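PDB 5B04: probable translation initiation factor eIF-2B subunit delta from Schizosaccharomyces pombe, which forms part of the eIF2B complex, which catalyses the exchange of GDP for GTP on the gamma subunit of initiation factor eIF2. Local coordinates for residues G[142-147]-G[168-173]; G[173-178]-G[192-197]; G[158-163]-G[208-213]. All coordinates share one frame; numbering follows the deposited sequence.

Helix 160-177 is common to all three contacts: interaction 3 sits at its N-terminal end, interaction 1 further along and interaction 2 at its C-terminal end. Interaction 1 joins it to helix 143-154 and interaction 2 to helix 186-204. These two, with centres about 8 Å apart, share I173 by range, though it touches only across interaction 1. Probable hydrogen bonds H142 N - Q197 OE1 (2.7 Å) and H142 NE2 - D177 OD2 (3.1 Å) link them, as does V145 CG2 packed on V174 CG2 (3.6 Å). Interaction 3, its centre about 15 and 19 Å from those of interactions 1 and 2, alone carries bound phosphate, near the middle of the chain, where the helical and Rossmann-like regions meet.

Interaction 1 (G[142-147]-G[168-173]); sequences HPAVIR and LKTFKI
The H142 ring and the I173 side chain meet at about a right angle, with the methyl CG2 of I173 lying 3.5 Å from H142 CE1. The methyl approaches the imidazole obliquely, a van der Waals contact; the ring nitrogens bond to other partners. CG of H142 is anti to the backbone N (chi1 -170°), which turns ND1 back over the first turn of the helix that follows. There H142 is the N-cap residue: ND1 accepts from A144 N at 2.9 Å, the donor standing 21° out of the ring plane. P143 CD lies over one ring face, toward its rim, and NE2 is hydrogen-bonded to D177, so both nitrogens are engaged and the rotation of the ring is fixed. With an alanine here, A144 N would probably lose its capping acceptor, D177 its imidazole partner and the I173 methyl the surface it rests on.

The second focus is T170, whose CG2 points into the first turn of helix 143-154. This methyl lies 3.6 Å from A144 O and 3.8 Å from A144 CB. V145 CG2 meets it at 4.1 Å, the two side chains crossing nearly perpendicularly. The hydroxyl of T170 bonds back to D166 O in its own helix, so the methyl is what T170 offers to the contact. A144 CB also touches I173 CG2, at 4.2 Å, and so links the two foci.

R147 forms a salt bridge with E38 of the eIF2B gamma subunit. The segment axes approach to 9.2 Å at 156°, nearly antiparallel. V145 also packs on Y200 and L201 of helix 186-204, while L168 and F171 lean on helix 209-224 and L168 and K172 on helix 231-262.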
loop_
_atom_site.group_PDB
_atom_site.type_symbol
_atom_site.label_atom_id
_atom_site.label_comp_id
_atom_site.label_asym_id
_atom_site.label_seq_id
_atom_site.Cartn_x
_atom_site.Cartn_y
_atom_site.Cartn_z
ATOM N N HIS G 142 -37.912 21.504 -21.343
ATOM C CA HIS G 142 -38.050 22.957 -21.323
ATOM C C HIS G 142 -36.821 23.627 -21.939
ATOM O O HIS G 142 -35.702 23.147 -21.764
ATOM C CB HIS G 142 -38.267 23.445 -19.886
ATOM C CG HIS G 142 -38.656 24.887 -19.784
ATOM N ND1 HIS G 142 -37.737 25.911 -19.848
ATOM C CD2 HIS G 142 -39.863 25.476 -19.620
ATOM C CE1 HIS G 142 -38.360 27.069 -19.731
ATOM N NE2 HIS G 142 -39.653 26.833 -19.589
ATOM N N PRO G 143 -37.032 24.728 -22.682
ATOM C CA PRO G 143 -35.950 25.500 -23.305
ATOM C C PRO G 143 -34.818 25.862 -22.344
ATOM O O PRO G 143 -33.650 25.667 -22.680
ATOM C CB PRO G 143 -36.665 26.761 -23.791
ATOM C CG PRO G 143 -38.038 26.294 -24.102
ATOM C CD PRO G 143 -38.360 25.230 -23.083
ATOM N N ALA G 144 -35.163 26.380 -21.170
ATOM C CA ALA G 144 -34.167 26.763 -20.174
ATOM C C ALA G 144 -33.338 25.561 -19.729
ATOM O O ALA G 144 -32.163 25.698 -19.390
ATOM C CB ALA G 144 -34.838 27.416 -18.976
ATOM N N VAL G 145 -33.960 24.386 -19.733
ATOM C CA VAL G 145 -33.263 23.150 -19.397
ATOM C C VAL G 145 -32.278 22.781 -20.503
ATOM O O VAL G 145 -31.169 22.319 -20.232
ATOM C CB VAL G 145 -34.252 21.986 -19.174
ATOM C CG1 VAL G 145 -33.508 20.697 -18.863
ATOM C CG2 VAL G 145 -35.220 22.326 -18.058
ATOM N N ILE G 146 -32.690 22.998 -21.748
ATOM C CA ILE G 146 -31.860 22.684 -22.907
ATOM C C ILE G 146 -30.565 23.492 -22.915
ATOM O O ILE G 146 -29.478 22.935 -23.069
ATOM C CB ILE G 146 -32.612 22.945 -24.226
ATOM C CG1 ILE G 146 -33.873 22.084 -24.304
ATOM C CG2 ILE G 146 -31.709 22.673 -25.419
ATOM C CD1 ILE G 146 -34.686 22.307 -25.561
ATOM N N ARG G 147 -30.692 24.805 -22.748
ATOM C CA ARG G 147 -29.538 25.697 -22.752
ATOM C C ARG G 147 -28.598 25.382 -21.596
ATOM O O ARG G 147 -27.381 25.528 -21.714
ATOM C CB ARG G 147 -29.986 27.157 -22.687
ATOM C CG ARG G 147 -31.093 27.505 -23.668
ATOM C CD ARG G 147 -31.296 29.007 -23.774
ATOM N NE ARG G 147 -32.313 29.348 -24.764
ATOM C CZ ARG G 147 -32.154 30.264 -25.714
ATOM N NH1 ARG G 147 -31.013 30.935 -25.808
ATOM N NH2 ARG G 147 -33.134 30.508 -26.573
ATOM N N LEU G 168 -31.179 25.499 -10.034
ATOM C CA LEU G 168 -32.362 25.867 -9.268
ATOM C C LEU G 168 -33.161 26.964 -9.966
ATOM O O LEU G 168 -34.370 26.831 -10.148
ATOM C CB LEU G 168 -31.965 26.308 -7.859
ATOM C CG LEU G 168 -31.488 25.169 -6.956
ATOM C CD1 LEU G 168 -31.001 25.692 -5.616
ATOM C CD2 LEU G 168 -32.597 24.147 -6.762
ATOM N N LYS G 169 -32.479 28.036 -10.362
ATOM C CA LYS G 169 -33.120 29.153 -11.053
ATOM C C LYS G 169 -33.798 28.702 -12.344
ATOM O O LYS G 169 -34.829 29.249 -12.738
ATOM C CB LYS G 169 -32.099 30.253 -11.354
ATOM C CG LYS G 169 -31.571 30.962 -10.119
ATOM C CD LYS G 169 -30.338 31.794 -10.434
ATOM C CE LYS G 169 -30.656 32.935 -11.384
ATOM N NZ LYS G 169 -29.454 33.774 -11.653
ATOM N N THR G 170 -33.212 27.703 -12.996
ATOM C CA THR G 170 -33.803 27.121 -14.195
ATOM C C THR G 170 -35.079 26.367 -13.842
ATOM O O THR G 170 -36.089 26.475 -14.540
ATOM C CB THR G 170 -32.820 26.168 -14.907
ATOM O OG1 THR G 170 -31.713 26.918 -15.421
ATOM C CG2 THR G 170 -33.507 25.440 -16.055
ATOM N N PHE G 171 -35.034 25.615 -12.747
ATOM C CA PHE G 171 -36.177 24.815 -12.320
ATOM C C PHE G 171 -37.348 25.678 -11.862
ATOM O O PHE G 171 -38.497 25.237 -11.895
ATOM C CB PHE G 171 -35.769 23.849 -11.207
ATOM C CG PHE G 171 -35.106 22.597 -11.709
ATOM C CD1 PHE G 171 -35.110 22.291 -13.060
ATOM C CD2 PHE G 171 -34.486 21.723 -10.831
ATOM C CE1 PHE G 171 -34.503 21.140 -13.527
ATOM C CE2 PHE G 171 -33.879 20.570 -11.292
ATOM C CZ PHE G 171 -33.888 20.279 -12.642
ATOM N N LYS G 172 -37.062 26.902 -11.431
ATOM C CA LYS G 172 -38.130 27.840 -11.107
ATOM C C LYS G 172 -38.858 28.222 -12.384
ATOM O O LYS G 172 -40.086 28.212 -12.432
ATOM C CB LYS G 172 -37.592 29.088 -10.407
ATOM C CG LYS G 172 -36.628 28.801 -9.274
ATOM C CD LYS G 172 -36.512 29.979 -8.316
ATOM C CE LYS G 172 -36.691 31.314 -9.009
ATOM N NZ LYS G 172 -36.527 32.439 -8.048
ATOM N N ILE G 173 -38.086 28.550 -13.417
ATOM C CA ILE G 173 -38.628 28.821 -14.742
ATOM C C ILE G 173 -39.428 27.620 -15.233
ATOM O O ILE G 173 -40.494 27.772 -15.831
ATOM C CB ILE G 173 -37.511 29.146 -15.759
ATOM C CG1 ILE G 173 -36.725 30.384 -15.321
ATOM C CG2 ILE G 173 -38.090 29.345 -17.152
ATOM C CD1 ILE G 173 -37.357 31.697 -15.738
#

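Interaction 2 (G[173-178]-G[192-197]); sequences IVIQDY and THINSQ
Y178 overlaps the imidazole of H193 obliquely, Y178 CD1 lying 3.3 Å from H193 ND1. The centroids are 5.1 Å apart and the planes are inclined at 34°, an oblique aromatic pair. The two side chains run past each other in opposite directions, which brings Y178 CE1 to 3.7 Å from H193 CB. Both rings are extended from their backbones, CG lying anti to N in Y178 (chi1 177°) and likewise in H193, which carries each ring out toward the other segment. The phenol end of Y178 passes beyond the imidazole and is hydrogen-bonded to H189, one turn earlier in helix 186-204.

V174 fills the next position along. Its CG1 lies 3.9 Å from I194 CD1 and 4.0 Å from H193 ND1, and it also reaches Q197 CG. The I194 chain bends back at chi2 (-64°), which brings its terminal methyl toward helix 160-177 although its CB does not point there. That same methyl touches I175 CG1 at 4.3 Å, so one atom serves two neighbouring residues of the facing helix. Q197 NE2 lies over one face of the H193 ring, at its rim, and makes a weak bond to H193 O. Its amide is held further by D140 O at NE2 and by H142 N at OE1.

The segment axes come no closer than 11.0 Å, and side chains bridge that separation. S34 of the eIF2B gamma subunit packs on both Y178 and H193. No hydrogen bond crosses between 173-178 and 192-197: their adhesion is apolar and aromatic, so it probably rests on the fit of buried surfaces, and the polar ends of Y178 and Q197 are satisfied by residues outside the interface.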
loop_
_atom_site.group_PDB
_atom_site.type_symbol
_atom_site.label_atom_id
_atom_site.label_comp_id
_atom_site.label_asym_id
_atom_site.label_seq_id
_atom_site.Cartn_x
_atom_site.Cartn_y
_atom_site.Cartn_z
ATOM N N ILE G 173 -38.086 28.550 -13.417
ATOM C CA ILE G 173 -38.628 28.821 -14.742
ATOM C C ILE G 173 -39.428 27.620 -15.233
ATOM O O ILE G 173 -40.494 27.772 -15.831
ATOM C CB ILE G 173 -37.511 29.146 -15.759
ATOM C CG1 ILE G 173 -36.725 30.384 -15.321
ATOM C CG2 ILE G 173 -38.090 29.345 -17.152
ATOM C CD1 ILE G 173 -37.357 31.697 -15.738
ATOM N N VAL G 174 -38.905 26.427 -14.967
ATOM C CA VAL G 174 -39.591 25.190 -15.315
ATOM C C VAL G 174 -40.956 25.122 -14.643
ATOM O O VAL G 174 -41.974 24.954 -15.310
ATOM C CB VAL G 174 -38.767 23.951 -14.915
ATOM C CG1 VAL G 174 -39.604 22.686 -15.047
ATOM C CG2 VAL G 174 -37.510 23.857 -15.760
ATOM N N ILE G 175 -40.968 25.268 -13.322
ATOM C CA ILE G 175 -42.201 25.200 -12.547
ATOM C C ILE G 175 -43.117 26.390 -12.848
ATOM O O ILE G 175 -44.339 26.242 -12.913
ATOM C CB ILE G 175 -41.901 25.130 -11.030
ATOM C CG1 ILE G 175 -41.297 23.768 -10.678
ATOM C CG2 ILE G 175 -43.157 25.362 -10.207
ATOM C CD1 ILE G 175 -40.907 23.626 -9.224
ATOM N N GLN G 176 -42.523 27.564 -13.054
ATOM C CA GLN G 176 -43.296 28.764 -13.368
ATOM C C GLN G 176 -44.056 28.612 -14.685
ATOM O O GLN G 176 -45.231 28.966 -14.776
ATOM C CB GLN G 176 -42.387 29.994 -13.432
ATOM C CG GLN G 176 -43.114 31.294 -13.737
ATOM C CD GLN G 176 -43.981 31.763 -12.584
ATOM O OE1 GLN G 176 -45.080 31.252 -12.369
ATOM N NE2 GLN G 176 -43.487 32.742 -11.835
ATOM N N ASP G 177 -43.381 28.082 -15.700
ATOM C CA ASP G 177 -44.003 27.869 -17.003
ATOM C C ASP G 177 -44.802 26.569 -16.989
ATOM O O ASP G 177 -45.552 26.282 -17.921
ATOM C CB ASP G 177 -42.947 27.861 -18.113
ATOM C CG ASP G 177 -42.420 29.247 -18.426
ATOM O OD1 ASP G 177 -43.113 30.236 -18.106
ATOM O OD2 ASP G 177 -41.314 29.347 -18.998
ATOM N N TYR G 178 -44.634 25.788 -15.926
ATOM C CA TYR G 178 -45.323 24.506 -15.800
ATOM C C TYR G 178 -46.833 24.646 -15.662
ATOM O O TYR G 178 -47.322 25.351 -14.778
ATOM C CB TYR G 178 -44.778 23.732 -14.597
ATOM C CG TYR G 178 -45.479 22.424 -14.326
ATOM C CD1 TYR G 178 -45.222 21.299 -15.099
ATOM C CD2 TYR G 178 -46.389 22.309 -13.285
ATOM C CE1 TYR G 178 -45.860 20.099 -14.847
ATOM C CE2 TYR G 178 -47.030 21.117 -13.027
ATOM C CZ TYR G 178 -46.763 20.015 -13.809
ATOM O OH TYR G 178 -47.403 18.824 -13.550
ATOM N N THR G 192 -42.825 14.434 -11.703
ATOM C CA THR G 192 -42.537 13.612 -12.873
ATOM C C THR G 192 -41.967 14.464 -14.002
ATOM O O THR G 192 -41.003 14.075 -14.663
ATOM C CB THR G 192 -43.795 12.873 -13.369
ATOM O OG1 THR G 192 -44.219 11.932 -12.375
ATOM C CG2 THR G 192 -43.508 12.131 -14.666
ATOM N N HIS G 193 -42.571 15.630 -14.213
ATOM C CA HIS G 193 -42.101 16.571 -15.222
ATOM C C HIS G 193 -40.684 17.031 -14.899
ATOM O O HIS G 193 -39.844 17.161 -15.790
ATOM C CB HIS G 193 -43.044 17.770 -15.317
ATOM C CG HIS G 193 -42.717 18.711 -16.435
ATOM N ND1 HIS G 193 -42.403 20.037 -16.223
ATOM C CD2 HIS G 193 -42.659 18.519 -17.774
ATOM C CE1 HIS G 193 -42.165 20.621 -17.384
ATOM N NE2 HIS G 193 -42.312 19.721 -18.341
ATOM N N ILE G 194 -40.428 17.270 -13.616
ATOM C CA ILE G 194 -39.095 17.623 -13.145
ATOM C C ILE G 194 -38.108 16.499 -13.447
ATOM O O ILE G 194 -37.003 16.746 -13.932
ATOM C CB ILE G 194 -39.094 17.925 -11.630
ATOM C CG1 ILE G 194 -39.718 19.296 -11.360
ATOM C CG2 ILE G 194 -37.682 17.886 -11.071
ATOM C CD1 ILE G 194 -38.936 20.451 -11.947
ATOM N N ASN G 195 -38.522 15.265 -13.172
ATOM C CA ASN G 195 -37.691 14.092 -13.426
ATOM C C ASN G 195 -37.265 13.971 -14.886
ATOM O O ASN G 195 -36.187 13.459 -15.185
ATOM C CB ASN G 195 -38.425 12.818 -12.999
ATOM C CG ASN G 195 -38.350 12.574 -11.504
ATOM O OD1 ASN G 195 -37.869 13.419 -10.749
ATOM N ND2 ASN G 195 -38.829 11.414 -11.070
ATOM N N SER G 196 -38.116 14.443 -15.791
ATOM C CA SER G 196 -37.803 14.425 -17.216
ATOM C C SER G 196 -36.655 15.377 -17.530
ATOM O O SER G 196 -35.738 15.033 -18.275
ATOM C CB SER G 196 -39.035 14.793 -18.044
ATOM O OG SER G 196 -40.023 13.782 -17.966
ATOM N N GLN G 197 -36.715 16.574 -16.954
ATOM C CA GLN G 197 -35.681 17.578 -17.162
ATOM C C GLN G 197 -34.350 17.105 -16.587
ATOM O O GLN G 197 -33.290 17.352 -17.160
ATOM C CB GLN G 197 -36.087 18.911 -16.526
ATOM C CG GLN G 197 -37.548 19.287 -16.737
ATOM C CD GLN G 197 -37.939 19.351 -18.202
ATOM O OE1 GLN G 197 -37.678 20.341 -18.884
ATOM N NE2 GLN G 197 -38.574 18.292 -18.691
#

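Interaction 3 (G[158-163]-G[208-213]); sequences FGSNQR and SISMGN. With PO4 (phosphate ion), chain P; PO4 (phosphate ion), chain O.
S210 OG donates to S160 O at 2.9 Å, the one hydrogen bond that directly joins the two segments. The donor stands 52° out of the carbonyl plane, above the group. The same S210 oxygen accepts from S208 OG, making a short relay from the N-cap of helix 209-224 to the first turn of helix 160-177.

Beside it, the R163 guanidinium lies flat under S208, whose CB sits centrally over one face, 3.6 Å from R163 CZ. A bend at chi3 (78°) turns the arginine head across M211, whose SD is 3.7 Å from R163 NE. At the guanidinium edge, PO4 (chain P) O2 lies 3.6 Å from R163 NH1, which is itself hydrogen-bonded to Y432.

S160 N donates to O3 of that phosphate at 2.6 Å, and S160 OG lies within reach of both phosphates. Y432 and S277 also hydrogen-bond to bound phosphate, while Y379 and E377 hold the N161 amide. G159, at the N-cap, has no side chain to crowd PO4 (chain P).

The phosphates probably came from the crystallisation liquor, yet the setting suits an anion: the first N-H of a helix, a serine hydroxyl and the charge of R163, whose NH1 has R205 close by, would probably all favour negative charge.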
loop_
_atom_site.group_PDB
_atom_site.type_symbol
_atom_site.label_atom_id
_atom_site.label_comp_id
_atom_site.label_asym_id
_atom_site.label_seq_id
_atom_site.Cartn_x
_atom_site.Cartn_y
_atom_site.Cartn_z
ATOM N N PHE G 158 -17.425 27.019 -15.177
ATOM C CA PHE G 158 -18.120 26.980 -13.885
ATOM C C PHE G 158 -18.240 25.590 -13.255
ATOM O O PHE G 158 -18.366 24.579 -13.948
ATOM C CB PHE G 158 -19.513 27.617 -14.012
ATOM C CG PHE G 158 -20.477 26.845 -14.874
ATOM C CD1 PHE G 158 -20.547 27.072 -16.235
ATOM C CD2 PHE G 158 -21.339 25.919 -14.316
ATOM C CE1 PHE G 158 -21.447 26.373 -17.023
ATOM C CE2 PHE G 158 -22.237 25.220 -15.102
ATOM C CZ PHE G 158 -22.288 25.446 -16.455
ATOM N N GLY G 159 -18.204 25.569 -11.923
ATOM C CA GLY G 159 -18.244 24.337 -11.152
ATOM C C GLY G 159 -19.442 24.227 -10.225
ATOM O O GLY G 159 -20.407 24.980 -10.357
ATOM N N SER G 160 -19.359 23.293 -9.278
ATOM C CA SER G 160 -20.493 22.850 -8.458
ATOM C C SER G 160 -21.371 23.954 -7.868
ATOM O O SER G 160 -22.597 23.842 -7.875
ATOM C CB SER G 160 -19.986 21.968 -7.314
ATOM O OG SER G 160 -19.127 22.695 -6.453
ATOM N N ASN G 161 -20.748 25.007 -7.349
ATOM C CA ASN G 161 -21.495 26.092 -6.721
ATOM C C ASN G 161 -22.420 26.801 -7.703
ATOM O O ASN G 161 -23.612 26.965 -7.438
ATOM C CB ASN G 161 -20.538 27.103 -6.087
ATOM C CG ASN G 161 -20.626 27.117 -4.573
ATOM O OD1 ASN G 161 -21.683 26.857 -3.999
ATOM N ND2 ASN G 161 -19.512 27.426 -3.919
ATOM N N GLN G 162 -21.868 27.214 -8.839
ATOM C CA GLN G 162 -22.649 27.910 -9.855
ATOM C C GLN G 162 -23.589 26.948 -10.574
ATOM O O GLN G 162 -24.684 27.332 -10.987
ATOM C CB GLN G 162 -21.727 28.602 -10.861
ATOM C CG GLN G 162 -22.430 29.626 -11.735
ATOM C CD GLN G 162 -23.033 30.760 -10.928
ATOM O OE1 GLN G 162 -22.433 31.243 -9.969
ATOM N NE2 GLN G 162 -24.230 31.188 -11.314
ATOM N N ARG G 163 -23.152 25.698 -10.722
ATOM C CA ARG G 163 -23.977 24.655 -11.325
ATOM C C ARG G 163 -25.285 24.494 -10.566
ATOM O O ARG G 163 -26.348 24.336 -11.164
ATOM C CB ARG G 163 -23.228 23.318 -11.359
ATOM C CG ARG G 163 -22.103 23.267 -12.373
ATOM C CD ARG G 163 -21.141 22.119 -12.132
ATOM N NE ARG G 163 -21.661 20.834 -12.582
ATOM C CZ ARG G 163 -20.994 19.691 -12.477
ATOM N NH1 ARG G 163 -19.783 19.678 -11.935
ATOM N NH2 ARG G 163 -21.534 18.560 -12.912
ATOM N N SER G 208 -23.582 16.928 -10.290
ATOM C CA SER G 208 -22.678 17.226 -9.190
ATOM C C SER G 208 -23.379 16.899 -7.878
ATOM O O SER G 208 -24.606 16.803 -7.836
ATOM C CB SER G 208 -22.244 18.693 -9.222
ATOM O OG SER G 208 -23.140 19.512 -8.494
ATOM N N ILE G 209 -22.603 16.719 -6.814
ATOM C CA ILE G 209 -23.169 16.436 -5.498
ATOM C C ILE G 209 -24.075 17.578 -5.048
ATOM O O ILE G 209 -25.177 17.349 -4.546
ATOM C CB ILE G 209 -22.065 16.202 -4.448
ATOM C CG1 ILE G 209 -21.370 14.863 -4.699
ATOM C CG2 ILE G 209 -22.643 16.231 -3.042
ATOM C CD1 ILE G 209 -22.263 13.662 -4.476
ATOM N N SER G 210 -23.607 18.807 -5.248
ATOM C CA SER G 210 -24.374 19.997 -4.899
ATOM C C SER G 210 -25.706 20.042 -5.641
ATOM O O SER G 210 -26.721 20.465 -5.090
ATOM C CB SER G 210 -23.565 21.260 -5.199
ATOM O OG SER G 210 -23.159 21.296 -6.556
ATOM N N MET G 211 -25.694 19.604 -6.895
ATOM C CA MET G 211 -26.907 19.564 -7.701
ATOM C C MET G 211 -27.843 18.462 -7.218
ATOM O O MET G 211 -29.050 18.669 -7.098
ATOM C CB MET G 211 -26.565 19.360 -9.179
ATOM C CG MET G 211 -25.798 20.519 -9.798
ATOM S SD MET G 211 -25.080 20.119 -11.403
ATOM C CE MET G 211 -26.552 19.982 -12.412
ATOM N N GLY G 212 -27.277 17.292 -6.934
ATOM C CA GLY G 212 -28.055 16.157 -6.471
ATOM C C GLY G 212 -28.720 16.405 -5.132
ATOM O O GLY G 212 -29.836 15.948 -4.888
ATOM N N ASN G 213 -28.031 17.134 -4.259
ATOM C CA ASN G 213 -28.568 17.465 -2.945
ATOM C C ASN G 213 -29.678 18.505 -3.033
ATOM O O ASN G 213 -30.627 18.481 -2.249
ATOM C CB ASN G 213 -27.452 17.958 -2.024
ATOM C CG ASN G 213 -26.496 16.852 -1.625
ATOM O OD1 ASN G 213 -26.616 15.716 -2.086
ATOM N ND2 ASN G 213 -25.538 17.178 -0.765
HETATM P P PO4 P . -16.368 21.263 -9.194
HETATM O O1 PO4 P . -15.275 20.793 -8.263
HETATM O O2 PO4 P . -17.412 20.182 -9.337
HETATM O O3 PO4 P . -17.007 22.507 -8.624
HETATM O O4 PO4 P . -15.779 21.576 -10.549
HETATM P P PO4 O . -16.322 25.738 -6.807
HETATM O O1 PO4 O . -15.467 26.165 -5.638
HETATM O O2 PO4 O . -15.472 24.983 -7.801
HETATM O O3 PO4 O . -17.438 24.846 -6.315
HETATM O O4 PO4 O . -16.911 26.957 -7.474
#